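Local coordinates for protein C2 toxin component I (Clostridium botulinum, PDB 2J3X) that probably transfers ADP-ribose from NAD to actin in host cells, acting as the enzymatic component of the binary C2 toxin, at residues I238-H243 with L286-I291; E250-S255 with A259-L264. The protein carries 2 engineered substitutions. One frame throughout, in Å; residues are numbered along the deposited sequence. Where two conformers were deposited one is given.

How the interactions relate
Both contacts belong to the helical part of the C-terminal ADP-ribosyltransferase unit, and interaction 2 is nested inside the excursion that interaction 1 closes. Their centres are about 18 Å apart and their nearest atoms about 5 Å, without touching. Helix 243-254 connects them: its N-cap lies in 238-243, and its last turn and the residue after it supply 250-255. Helix 273-286 ends in 286-291 and packs Ile282 against interaction 2. From 286-291 the chain runs to strand 295-301, which probably carries the arginine of the Arg-Ser-Glu class; Phe346, touching Leu286 and Tyr252, leads into strand 347-350 with its probable Ser-Thr-Ser motif. A glycerol lies about 5 Å from the Asn261 side chain.

Interaction 1 (I238-H243 with L286-I291); sequences ISKLSH and LSVKPI
The ammonium nitrogen of Lys289, whose side chain lies across that of Lys240, is gripped from the end of helix 227-234 and the loop just after it: Asn233 O accepts a hydrogen bond and Asp236 OD1 forms a salt bridge. This is a surface contact between two loops of the ADP-ribosyltransferase fold, bringing together the two ends of a mostly helical excursion. From 286-291 the chain goes on to strand 295-301 of the five-stranded sheet. Lys289 O is also held, by Tyr234 OH.

Between the segments themselves the contact is apolar and slight, burying 188 Å² in all. Val288 does most of the work by dividing its methyls between two neighbours. With chi1 at 164°, CG1 stands trans to the backbone nitrogen and meets Lys240, while CG2, beside that nitrogen, faces Leu241. CG1 comes to 3.5 Å from Lys240 CB and also lies 3.8 Å from Lys240 O, pressing on the root of the lysine rather than its tip. The two lysine chains cross nearly at a right angle, Lys240 CD and Lys289 CD being 4.2 Å apart. Beyond this crossing, Lys240 NZ and Lys289 NZ stay 5.9 Å apart; the carboxylate of Asp236 probably offsets some of their mutual repulsion.

On the other segment, a backbone bond from Leu241 N to Ile238 O, 3.0 Å long, draws residues 238-241 into a tight turn. Ser242 then serves as N-cap of helix 243-254, its hydroxyl capping a backbone N-H of the first turn while Gln245 OE1 accepts the Ser242 N-H. The Leu241 side chain reaches across with one methyl, CD2 lying 3.9 Å from Val288 CG2.

Interaction 2 (E250-S255 with A259-L264); sequences EGYLHS and AINSYL
Tyr252 and Asn261 meet because the tyrosine ring leaves helix 243-254 with CG trans to its backbone nitrogen (chi1 -178°), while the asparagine, with CG anti to the backbone carbonyl carbon, reaches back from helix 257-265. The phenol donates from OH to Asn261 OD1 at 2.7 Å. The oxygen sits in the plane of the tyrosine ring, at its edge, and the hydroxyl lies in the carbonyl plane on a lone pair, with a C=O...donor angle of 126°. Ring and amide planes are nonetheless turned 72° against each other. Ser345 OG also bonds to OD1, so two hydroxyl partners hold the amide oxygen.

Nearer the ring's attachment to the helix, Ile260 approaches obliquely: its CG2 is 3.8 Å from Tyr252 CE1, and its CD1 4.0 Å from Tyr252 CD1. A water accepts from Ala259 N (2.9 Å) and donates to Ser255 O (3.2 Å), linking an i to i+4 pair across the junction of the helices.

These are two consecutive helices joined by a short turn. Ile282 of helix 273-286 packs against both Tyr252 and Ile260, and Phe346 makes an edge-to-face contact with the tyrosine. Ser345 and Phe346 immediately precede strand 347-350, which by family resemblance probably carries the Ser-Thr-Ser motif near the NAD site, so the helix pair rests against helix 273-286 and the approach to that strand.

Interaction 1 (I238-H243 with L286-I291)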
loop_
_atom_site.group_PDB
_atom_site.type_symbol
_atom_site.label_atom_id
_atom_site.label_comp_id
_atom_site.label_asym_id
_atom_site.label_seq_id
_atom_site.Cartn_x
_atom_site.Cartn_y
_atom_site.Cartn_z
ATOM N N ILE A 238 -8.436 -9.115 27.463
ATOM C CA ILE A 238 -8.394 -10.262 28.377
ATOM C C ILE A 238 -9.531 -10.218 29.408
ATOM O O ILE A 238 -10.133 -11.263 29.728
ATOM C CB ILE A 238 -6.984 -10.444 28.988
ATOM C CG1 ILE A 238 -6.031 -10.879 27.849
ATOM C CG2 ILE A 238 -6.958 -11.495 30.164
ATOM C CD1 ILE A 238 -4.545 -10.962 28.283
ATOM N N SER A 239 -9.875 -9.006 29.885
ATOM C CA SER A 239 -10.960 -8.839 30.855
ATOM C C SER A 239 -12.262 -9.370 30.261
ATOM O O SER A 239 -13.171 -9.672 31.017
ATOM C CB SER A 239 -11.125 -7.361 31.248
ATOM O OG SER A 239 -11.913 -6.656 30.272
ATOM N N LYS A 240 -12.359 -9.466 28.934
ATOM C CA LYS A 240 -13.638 -9.914 28.306
ATOM C C LYS A 240 -13.715 -11.405 28.012
ATOM O O LYS A 240 -14.805 -11.903 27.600
ATOM C CB LYS A 240 -13.867 -9.196 26.981
ATOM C CG LYS A 240 -14.186 -7.674 27.170
ATOM C CD LYS A 240 -14.396 -6.991 25.849
ATOM C CE LYS A 240 -14.973 -5.615 26.021
ATOM N NZ LYS A 240 -16.478 -5.691 26.266
ATOM N N LEU A 241 -12.613 -12.108 28.191
ATOM C CA LEU A 241 -12.516 -13.537 27.850
ATOM C C LEU A 241 -12.935 -14.397 29.061
ATOM O O LEU A 241 -12.637 -14.044 30.201
ATOM C CB LEU A 241 -11.068 -13.889 27.502
ATOM C CG LEU A 241 -10.479 -13.283 26.210
ATOM C CD1 LEU A 241 -9.105 -13.870 25.908
ATOM C CD2 LEU A 241 -11.430 -13.431 25.022
ATOM N N SER A 242 -13.603 -15.516 28.808
ATOM C CA SER A 242 -13.862 -16.465 29.892
ATOM C C SER A 242 -12.548 -17.132 30.257
ATOM O O SER A 242 -11.541 -17.097 29.494
ATOM C CB SER A 242 -14.870 -17.533 29.423
ATOM O OG SER A 242 -14.259 -18.371 28.442
ATOM N N HIS A 243 -12.502 -17.791 31.406
ATOM C CA HIS A 243 -11.275 -18.447 31.801
ATOM C C HIS A 243 -10.857 -19.496 30.760
ATOM O O HIS A 243 -9.673 -19.653 30.471
ATOM C CB HIS A 243 -11.429 -19.083 33.196
ATOM C CG HIS A 243 -10.148 -19.614 33.746
ATOM N ND1 HIS A 243 -9.089 -18.797 34.078
ATOM C CD2 HIS A 243 -9.745 -20.883 34.005
ATOM C CE1 HIS A 243 -8.088 -19.537 34.525
ATOM N NE2 HIS A 243 -8.457 -20.808 34.478
ATOM N N LEU A 286 -11.559 -15.213 19.667
ATOM C CA LEU A 286 -11.238 -14.225 18.609
ATOM C C LEU A 286 -12.503 -13.478 18.133
ATOM O O LEU A 286 -12.392 -12.437 17.471
ATOM C CB LEU A 286 -10.487 -14.869 17.421
ATOM C CG LEU A 286 -9.104 -15.404 17.786
ATOM C CD1 LEU A 286 -8.525 -16.104 16.495
ATOM C CD2 LEU A 286 -8.246 -14.202 18.282
ATOM N N SER A 287 -13.690 -13.985 18.492
ATOM C CA SER A 287 -14.959 -13.331 18.146
ATOM C C SER A 287 -15.414 -12.388 19.245
ATOM O O SER A 287 -16.385 -11.666 19.046
ATOM C CB SER A 287 -16.081 -14.367 17.943
ATOM O OG SER A 287 -15.744 -15.239 16.864
ATOM N N VAL A 288 -14.699 -12.344 20.376
ATOM C CA VAL A 288 -15.159 -11.502 21.509
ATOM C C VAL A 288 -15.057 -9.993 21.178
ATOM O O VAL A 288 -15.986 -9.204 21.489
ATOM C CB VAL A 288 -14.447 -11.899 22.823
ATOM C CG1 VAL A 288 -14.594 -10.822 23.930
ATOM C CG2 VAL A 288 -14.958 -13.308 23.333
ATOM N N LYS A 289 -13.980 -9.595 20.492
ATOM C CA LYS A 289 -13.782 -8.195 20.170
ATOM C C LYS A 289 -13.282 -8.104 18.706
ATOM O O LYS A 289 -12.084 -8.018 18.458
ATOM C CB LYS A 289 -12.804 -7.587 21.199
ATOM C CG LYS A 289 -12.681 -6.103 21.167
ATOM C CD LYS A 289 -12.271 -5.486 22.580
ATOM C CE LYS A 289 -12.759 -4.054 22.431
ATOM N NZ LYS A 289 -12.019 -3.141 23.268
ATOM N N PRO A 290 -14.188 -8.283 17.721
ATOM C CA PRO A 290 -13.740 -8.284 16.315
ATOM C C PRO A 290 -13.037 -6.961 15.928
ATOM O O PRO A 290 -13.155 -5.937 16.614
ATOM C CB PRO A 290 -15.047 -8.489 15.526
ATOM C CG PRO A 290 -15.952 -9.302 16.522
ATOM C CD PRO A 290 -15.639 -8.558 17.829
ATOM N N ILE A 291 -12.254 -7.004 14.854
ATOM C CA ILE A 291 -11.511 -5.818 14.449
ATOM C C ILE A 291 -12.444 -4.588 14.375
ATOM O O ILE A 291 -13.451 -4.623 13.704
ATOM C CB ILE A 291 -10.895 -6.088 13.075
ATOM C CG1 ILE A 291 -9.920 -7.301 13.143
ATOM C CG2 ILE A 291 -10.177 -4.848 12.521
ATOM C CD1 ILE A 291 -8.798 -7.135 14.245
#

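Interaction 2 (E250-S255 with A259-L264)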
loop_
_atom_site.group_PDB
_atom_site.type_symbol
_atom_site.label_atom_id
_atom_site.label_comp_id
_atom_site.label_asym_id
_atom_site.label_seq_id
_atom_site.Cartn_x
_atom_site.Cartn_y
_atom_site.Cartn_z
ATOM N N GLU A 250 -4.048 -18.805 25.175
ATOM C CA GLU A 250 -2.708 -18.964 25.744
ATOM C C GLU A 250 -2.015 -20.199 25.183
ATOM O O GLU A 250 -0.852 -20.142 24.806
ATOM C CB GLU A 250 -2.791 -19.140 27.260
ATOM C CG GLU A 250 -3.218 -17.870 28.013
ATOM C CD GLU A 250 -2.144 -16.801 28.047
ATOM O OE1 GLU A 250 -1.001 -17.037 27.576
ATOM O OE2 GLU A 250 -2.437 -15.719 28.589
ATOM N N GLY A 251 -2.770 -21.293 25.144
ATOM C CA GLY A 251 -2.210 -22.582 24.692
ATOM C C GLY A 251 -1.766 -22.450 23.253
ATOM O O GLY A 251 -0.686 -22.907 22.879
ATOM N N TYR A 252 -2.609 -21.800 22.434
ATOM C CA TYR A 252 -2.272 -21.616 21.035
ATOM C C TYR A 252 -1.068 -20.714 20.858
ATOM O O TYR A 252 -0.214 -20.937 19.980
ATOM C CB TYR A 252 -3.486 -21.090 20.271
ATOM C CG TYR A 252 -3.161 -20.954 18.805
ATOM C CD1 TYR A 252 -3.135 -22.093 17.960
ATOM C CD2 TYR A 252 -2.777 -19.720 18.276
ATOM C CE1 TYR A 252 -2.780 -21.967 16.602
ATOM C CE2 TYR A 252 -2.428 -19.583 16.925
ATOM C CZ TYR A 252 -2.444 -20.726 16.099
ATOM O OH TYR A 252 -2.121 -20.626 14.791
ATOM N N LEU A 253 -0.961 -19.683 21.693
ATOM C CA LEU A 253 0.135 -18.746 21.552
ATOM C C LEU A 253 1.453 -19.345 22.023
ATOM O O LEU A 253 2.497 -18.925 21.558
ATOM C CB LEU A 253 -0.122 -17.468 22.355
ATOM C CG LEU A 253 -1.233 -16.558 21.785
ATOM C CD1 LEU A 253 -1.580 -15.443 22.812
ATOM C CD2 LEU A 253 -0.872 -16.029 20.365
ATOM N N HIS A 254 1.389 -20.326 22.917
ATOM C CA HIS A 254 2.613 -20.832 23.568
ATOM C C HIS A 254 3.042 -22.249 23.261
ATOM O O HIS A 254 4.256 -22.481 23.131
ATOM C CB HIS A 254 2.543 -20.646 25.091
ATOM C CG HIS A 254 2.644 -19.213 25.499
ATOM N ND1 HIS A 254 1.575 -18.502 26.000
ATOM C CD2 HIS A 254 3.666 -18.334 25.387
ATOM C CE1 HIS A 254 1.955 -17.261 26.240
ATOM N NE2 HIS A 254 3.211 -17.128 25.857
ATOM N N SER A 255 2.099 -23.186 23.176
ATOM C CA SER A 255 2.488 -24.606 23.190
ATOM C C SER A 255 1.803 -25.520 22.196
ATOM O O SER A 255 2.427 -26.482 21.738
ATOM C CB SER A 255 2.301 -25.213 24.594
ATOM O OG SER A 255 1.103 -24.752 25.210
ATOM N N ALA A 259 0.463 -28.324 16.763
ATOM C CA ALA A 259 -0.522 -29.374 16.685
ATOM C C ALA A 259 -1.814 -28.877 16.046
ATOM O O ALA A 259 -2.417 -29.547 15.213
ATOM C CB ALA A 259 -0.809 -29.913 18.070
ATOM N N ILE A 260 -2.222 -27.663 16.444
ATOM C CA ILE A 260 -3.504 -27.136 16.011
ATOM C C ILE A 260 -3.431 -26.736 14.520
ATOM O O ILE A 260 -4.352 -27.008 13.760
ATOM C CB ILE A 260 -3.926 -25.950 16.928
ATOM C CG1 ILE A 260 -4.603 -26.507 18.203
ATOM C CG2 ILE A 260 -4.911 -25.042 16.198
ATOM C CD1 ILE A 260 -4.933 -25.436 19.265
ATOM N N ASN A 261 -2.342 -26.084 14.140
ATOM C CA ASN A 261 -2.079 -25.665 12.747
ATOM C C ASN A 261 -2.064 -26.922 11.845
ATOM O O ASN A 261 -2.735 -26.949 10.812
ATOM C CB ASN A 261 -0.711 -24.949 12.630
ATOM C CG ASN A 261 -0.733 -23.520 13.177
ATOM O OD1 ASN A 261 -1.806 -22.953 13.426
ATOM N ND2 ASN A 261 0.469 -22.935 13.361
ATOM N N SER A 262 -1.327 -27.958 12.269
ATOM C CA SER A 262 -1.228 -29.206 11.440
ATOM C C SER A 262 -2.580 -29.849 11.242
ATOM O O SER A 262 -2.956 -30.188 10.109
ATOM C CB SER A 262 -0.228 -30.202 12.008
ATOM O OG SER A 262 1.068 -29.627 11.925
ATOM N N TYR A 263 -3.325 -29.982 12.334
ATOM C CA TYR A 263 -4.645 -30.555 12.331
ATOM C C TYR A 263 -5.548 -29.830 11.364
ATOM O O TYR A 263 -6.167 -30.436 10.478
ATOM C CB TYR A 263 -5.218 -30.515 13.750
ATOM C CG TYR A 263 -6.584 -31.129 13.977
ATOM C CD1 TYR A 263 -6.774 -32.534 13.902
ATOM C CD2 TYR A 263 -7.682 -30.329 14.322
ATOM C CE1 TYR A 263 -8.016 -33.095 14.126
ATOM C CE2 TYR A 263 -8.941 -30.895 14.577
ATOM C CZ TYR A 263 -9.090 -32.304 14.473
ATOM O OH TYR A 263 -10.312 -32.885 14.729
ATOM N N LEU A 264 -5.605 -28.511 11.505
ATOM C CA LEU A 264 -6.444 -27.706 10.619
ATOM C C LEU A 264 -5.982 -27.763 9.161
ATOM O O LEU A 264 -6.814 -27.847 8.266
ATOM C CB LEU A 264 -6.569 -26.246 11.140
ATOM C CG LEU A 264 -7.548 -26.150 12.332
ATOM C CD1 LEU A 264 -7.403 -24.732 13.004
ATOM C CD2 LEU A 264 -9.043 -26.435 11.994
HETATM O O HOH W 1 1.860 -28.389 19.281
#